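Local coordinates for protein putative cytosine/guanine deaminase (Unidentified, PDB 2PAJ) that catalyses the hydrolytic deamination of 2-amino-4-hydroxypteridines such as isoxanthopterin, as a zinc-dependent amidohydrolase with a TIM-barrel fold, at residues H205-M217 / M398-A411. Numbering follows the deposited sequence.
Sequences HDASPRAMRRVVM and MGLDEVGKVAVGYA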
loop_
_atom_site.group_PDB
_atom_site.type_symbol
_atom_site.label_atom_id
_atom_site.label_comp_id
_atom_site.label_asym_id
_atom_site.label_seq_id
_atom_site.Cartn_x
_atom_site.Cartn_y
_atom_site.Cartn_z
ATOM N N HIS A 205 -14.980 2.528 7.946
ATOM C CA HIS A 205 -14.542 1.143 8.094
ATOM C C HIS A 205 -15.586 0.052 7.842
ATOM O O HIS A 205 -16.633 0.005 8.482
ATOM C CB HIS A 205 -13.911 0.939 9.475
ATOM C CG HIS A 205 -13.191 -0.365 9.632
ATOM N ND1 HIS A 205 -13.733 -1.439 10.305
ATOM C CD2 HIS A 205 -11.962 -0.763 9.220
ATOM C CE1 HIS A 205 -12.870 -2.441 10.302
ATOM N NE2 HIS A 205 -11.788 -2.056 9.651
ATOM N N ASP A 206 -15.271 -0.810 6.878
ATOM C CA ASP A 206 -16.085 -1.956 6.494
ATOM C C ASP A 206 -15.229 -3.147 6.929
ATOM O O ASP A 206 -14.049 -3.208 6.601
ATOM C CB ASP A 206 -16.291 -1.978 4.977
ATOM C CG ASP A 206 -17.004 -3.233 4.500
ATOM O OD1 ASP A 206 -17.026 -4.241 5.241
ATOM O OD2 ASP A 206 -17.532 -3.227 3.370
ATOM N N ALA A 207 -15.810 -4.093 7.654
ATOM C CA ALA A 207 -15.043 -5.226 8.137
ATOM C C ALA A 207 -14.932 -6.438 7.219
ATOM O O ALA A 207 -14.192 -7.378 7.536
ATOM C CB ALA A 207 -15.568 -5.652 9.481
ATOM N N SER A 208 -15.623 -6.438 6.082
ATOM C CA SER A 208 -15.526 -7.600 5.196
ATOM C C SER A 208 -14.099 -7.765 4.714
ATOM O O SER A 208 -13.320 -6.810 4.700
ATOM C CB SER A 208 -16.464 -7.480 3.989
ATOM O OG SER A 208 -15.968 -6.587 3.019
ATOM N N PRO A 209 -13.728 -8.990 4.325
ATOM C CA PRO A 209 -12.359 -9.205 3.849
ATOM C C PRO A 209 -12.131 -8.703 2.414
ATOM O O PRO A 209 -11.138 -9.030 1.776
ATOM C CB PRO A 209 -12.176 -10.711 4.012
ATOM C CG PRO A 209 -13.551 -11.229 3.756
ATOM C CD PRO A 209 -14.451 -10.264 4.469
ATOM N N ARG A 210 -13.068 -7.909 1.915
ATOM C CA ARG A 210 -12.953 -7.334 0.586
ATOM C C ARG A 210 -13.583 -5.949 0.619
ATOM O O ARG A 210 -14.257 -5.509 -0.315
ATOM C CB ARG A 210 -13.617 -8.235 -0.466
ATOM C CG ARG A 210 -15.057 -8.603 -0.198
ATOM C CD ARG A 210 -15.340 -9.952 -0.811
ATOM N NE ARG A 210 -15.266 -9.937 -2.268
ATOM C CZ ARG A 210 -14.944 -10.997 -3.012
ATOM N NH1 ARG A 210 -14.647 -12.162 -2.437
ATOM N NH2 ARG A 210 -14.957 -10.904 -4.340
ATOM N N ALA A 211 -13.347 -5.266 1.730
ATOM C CA ALA A 211 -13.852 -3.926 1.935
ATOM C C ALA A 211 -13.143 -2.948 0.986
ATOM O O ALA A 211 -11.976 -3.128 0.663
ATOM C CB ALA A 211 -13.627 -3.523 3.389
ATOM N N MET A 212 -13.860 -1.929 0.527
ATOM C CA MET A 212 -13.278 -0.923 -0.347
ATOM C C MET A 212 -12.770 0.228 0.504
ATOM O O MET A 212 -12.136 1.158 0.002
ATOM C CB MET A 212 -14.306 -0.414 -1.357
ATOM C CG MET A 212 -14.668 -1.421 -2.436
ATOM S SD MET A 212 -13.251 -2.036 -3.380
ATOM C CE MET A 212 -12.807 -0.583 -4.322
ATOM N N ARG A 213 -13.064 0.154 1.800
ATOM C CA ARG A 213 -12.640 1.160 2.765
ATOM C C ARG A 213 -12.269 0.544 4.100
ATOM O O ARG A 213 -12.946 -0.344 4.595
ATOM C CB ARG A 213 -13.729 2.203 2.960
ATOM C CG ARG A 213 -13.709 3.229 1.884
ATOM C CD ARG A 213 -14.935 4.083 1.886
ATOM N NE ARG A 213 -14.771 5.163 0.923
ATOM C CZ ARG A 213 -15.640 6.146 0.741
ATOM N NH1 ARG A 213 -16.760 6.182 1.456
ATOM N NH2 ARG A 213 -15.368 7.113 -0.131
ATOM N N ARG A 214 -11.178 1.033 4.670
ATOM C CA ARG A 214 -10.681 0.541 5.939
ATOM C C ARG A 214 -10.033 1.637 6.752
ATOM O O ARG A 214 -9.578 2.644 6.211
ATOM C CB ARG A 214 -9.661 -0.561 5.709
ATOM C CG ARG A 214 -10.278 -1.857 5.332
ATOM C CD ARG A 214 -9.800 -2.925 6.266
ATOM N NE ARG A 214 -10.829 -3.929 6.464
ATOM C CZ ARG A 214 -10.634 -5.063 7.115
ATOM N NH1 ARG A 214 -9.442 -5.332 7.628
ATOM N NH2 ARG A 214 -11.629 -5.929 7.247
ATOM N N VAL A 215 -9.977 1.412 8.060
ATOM C CA VAL A 215 -9.396 2.360 9.000
ATOM C C VAL A 215 -8.543 1.604 10.001
ATOM O O VAL A 215 -8.928 0.541 10.452
ATOM C CB VAL A 215 -10.509 3.125 9.773
ATOM C CG1 VAL A 215 -9.887 4.078 10.791
ATOM C CG2 VAL A 215 -11.409 3.881 8.800
ATOM N N VAL A 216 -7.375 2.140 10.329
ATOM C CA VAL A 216 -6.513 1.495 11.308
ATOM C C VAL A 216 -5.832 2.522 12.234
ATOM O O VAL A 216 -5.561 3.659 11.840
ATOM C CB VAL A 216 -5.446 0.522 10.611
ATOM C CG1 VAL A 216 -5.556 0.579 9.110
ATOM C CG2 VAL A 216 -4.033 0.862 11.024
ATOM N N MET A 217 -5.606 2.097 13.478
ATOM C CA MET A 217 -4.963 2.877 14.543
ATOM C C MET A 217 -3.466 2.953 14.229
ATOM O O MET A 217 -2.771 1.950 14.351
ATOM C CB MET A 217 -5.180 2.140 15.872
ATOM C CG MET A 217 -4.583 2.784 17.127
ATOM S SD MET A 217 -5.450 4.265 17.679
ATOM C CE MET A 217 -4.196 5.472 17.523
ATOM N N MET A 398 -3.082 -6.659 6.305
ATOM C CA MET A 398 -4.067 -5.621 6.541
ATOM C C MET A 398 -5.464 -6.214 6.808
ATOM O O MET A 398 -6.434 -5.487 7.033
ATOM C CB MET A 398 -4.090 -4.637 5.362
ATOM C CG MET A 398 -2.741 -3.975 5.095
ATOM S SD MET A 398 -2.787 -2.268 4.510
ATOM C CE MET A 398 -3.299 -2.492 2.863
ATOM N N GLY A 399 -5.565 -7.536 6.787
ATOM C CA GLY A 399 -6.842 -8.167 7.069
ATOM C C GLY A 399 -7.825 -8.306 5.922
ATOM O O GLY A 399 -8.962 -8.744 6.124
ATOM N N LEU A 400 -7.399 -7.924 4.723
ATOM C CA LEU A 400 -8.238 -8.052 3.539
ATOM C C LEU A 400 -7.974 -9.421 2.901
ATOM O O LEU A 400 -7.376 -9.515 1.830
ATOM C CB LEU A 400 -7.912 -6.934 2.557
ATOM C CG LEU A 400 -8.345 -5.532 2.986
ATOM C CD1 LEU A 400 -7.888 -4.537 1.940
ATOM C CD2 LEU A 400 -9.862 -5.479 3.154
ATOM N N ASP A 401 -8.457 -10.465 3.571
ATOM C CA ASP A 401 -8.261 -11.849 3.173
ATOM C C ASP A 401 -8.900 -12.383 1.896
ATOM O O ASP A 401 -8.562 -13.478 1.455
ATOM C CB ASP A 401 -8.627 -12.750 4.349
ATOM C CG ASP A 401 -7.879 -12.370 5.609
ATOM O OD1 ASP A 401 -6.715 -11.942 5.480
ATOM O OD2 ASP A 401 -8.437 -12.497 6.719
ATOM N N GLU A 402 -9.822 -11.646 1.298
ATOM C CA GLU A 402 -10.410 -12.123 0.057
ATOM C C GLU A 402 -9.868 -11.263 -1.073
ATOM O O GLU A 402 -10.498 -11.108 -2.123
ATOM C CB GLU A 402 -11.935 -12.061 0.116
ATOM C CG GLU A 402 -12.557 -13.164 0.985
ATOM C CD GLU A 402 -14.077 -13.230 0.864
ATOM O OE1 GLU A 402 -14.731 -12.166 0.968
ATOM O OE2 GLU A 402 -14.622 -14.340 0.668
ATOM N N VAL A 403 -8.674 -10.716 -0.827
ATOM C CA VAL A 403 -7.937 -9.849 -1.758
ATOM C C VAL A 403 -6.459 -10.300 -1.849
ATOM O O VAL A 403 -5.936 -10.912 -0.922
ATOM C CB VAL A 403 -7.974 -8.370 -1.274
ATOM C CG1 VAL A 403 -7.382 -7.457 -2.324
ATOM C CG2 VAL A 403 -9.393 -7.961 -0.951
ATOM N N GLY A 404 -5.805 -10.009 -2.973
ATOM C CA GLY A 404 -4.402 -10.363 -3.142
ATOM C C GLY A 404 -4.045 -11.685 -3.815
ATOM O O GLY A 404 -2.886 -12.088 -3.821
ATOM N N LYS A 405 -5.026 -12.361 -4.396
ATOM C CA LYS A 405 -4.777 -13.644 -5.039
ATOM C C LYS A 405 -5.604 -13.833 -6.298
ATOM O O LYS A 405 -6.808 -13.587 -6.299
ATOM C CB LYS A 405 -5.105 -14.774 -4.080
ATOM C CG LYS A 405 -3.923 -15.555 -3.565
ATOM C CD LYS A 405 -4.449 -16.699 -2.732
ATOM C CE LYS A 405 -3.391 -17.710 -2.361
ATOM N NZ LYS A 405 -4.072 -18.923 -1.789
ATOM N N VAL A 406 -4.962 -14.262 -7.380
ATOM C CA VAL A 406 -5.715 -14.503 -8.602
ATOM C C VAL A 406 -6.160 -15.969 -8.492
ATOM O O VAL A 406 -5.519 -16.877 -9.024
ATOM C CB VAL A 406 -4.868 -14.290 -9.881
ATOM C CG1 VAL A 406 -5.769 -14.334 -11.112
ATOM C CG2 VAL A 406 -4.160 -12.963 -9.809
ATOM N N ALA A 407 -7.247 -16.184 -7.755
ATOM C CA ALA A 407 -7.798 -17.513 -7.549
ATOM C C ALA A 407 -9.308 -17.379 -7.533
ATOM O O ALA A 407 -9.834 -16.351 -7.132
ATOM C CB ALA A 407 -7.292 -18.091 -6.231
ATOM N N VAL A 408 -10.001 -18.409 -7.993
ATOM C CA VAL A 408 -11.455 -18.373 -8.034
ATOM C C VAL A 408 -12.031 -18.180 -6.617
ATOM O O VAL A 408 -11.629 -18.847 -5.672
ATOM C CB VAL A 408 -12.008 -19.668 -8.721
ATOM C CG1 VAL A 408 -11.563 -20.902 -7.968
ATOM C CG2 VAL A 408 -13.506 -19.610 -8.811
ATOM N N GLY A 409 -12.951 -17.230 -6.485
ATOM C CA GLY A 409 -13.560 -16.948 -5.196
ATOM C C GLY A 409 -13.084 -15.640 -4.585
ATOM O O GLY A 409 -13.756 -15.048 -3.739
ATOM N N TYR A 410 -11.917 -15.182 -5.024
ATOM C CA TYR A 410 -11.346 -13.947 -4.520
ATOM C C TYR A 410 -11.832 -12.713 -5.259
ATOM O O TYR A 410 -12.437 -12.809 -6.326
ATOM C CB TYR A 410 -9.828 -14.007 -4.586
ATOM C CG TYR A 410 -9.203 -14.899 -3.553
ATOM C CD1 TYR A 410 -9.342 -16.290 -3.623
ATOM C CD2 TYR A 410 -8.456 -14.349 -2.503
ATOM C CE1 TYR A 410 -8.751 -17.105 -2.681
ATOM C CE2 TYR A 410 -7.859 -15.151 -1.555
ATOM C CZ TYR A 410 -8.008 -16.531 -1.645
ATOM O OH TYR A 410 -7.414 -17.341 -0.707
ATOM N N ALA A 411 -11.581 -11.549 -4.675
ATOM C CA ALA A 411 -11.986 -10.294 -5.291
ATOM C C ALA A 411 -11.237 -10.130 -6.606
ATOM O O ALA A 411 -10.085 -10.542 -6.731
ATOM C CB ALA A 411 -11.683 -9.124 -4.352
#
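In this amidohydrolase barrel, the loop entering strand 213-217 packs against the loop that leads from helix 383-398 toward strand 414-418, with P209 and R210 meeting the type I turn L400-V403. The backbone joins first: E402 N donates to P209 O at 3.0 Å, while P209 CG packs flank to flank against E402 CG at 3.5 Å. R210, with CG between its backbone N and carbonyl carbon (chi1 54°) and the chain bent at chi3, reaches along 398-411. Its guanidinium offers NH1 to G409 O at 3.3 Å, a nearly straight bond (164°) lying in the guanidinium plane, and makes a weaker salt bridge from the same nitrogen to E402 OE1 at 3.4 Å, with the carboxylate turned almost perpendicular. A411 CB sits over one face of this group, and D44 OD1 is its main partner, through NH2. Toward strand 213-217, L400 CD2 lies over one face of the R214 guanidinium, near its rim, 3.8 Å from R214 NE and 4.2 Å from A211 CB; H205 NE2 approaches the opposite face. R214 NH1 comes within 3.1 Å of M398 O. In the surrounding barrel, L400 and V403 touch T133 of strand 131-136, and A211 O accepts a hydrogen bond from R163 NH1 of strand 163-168.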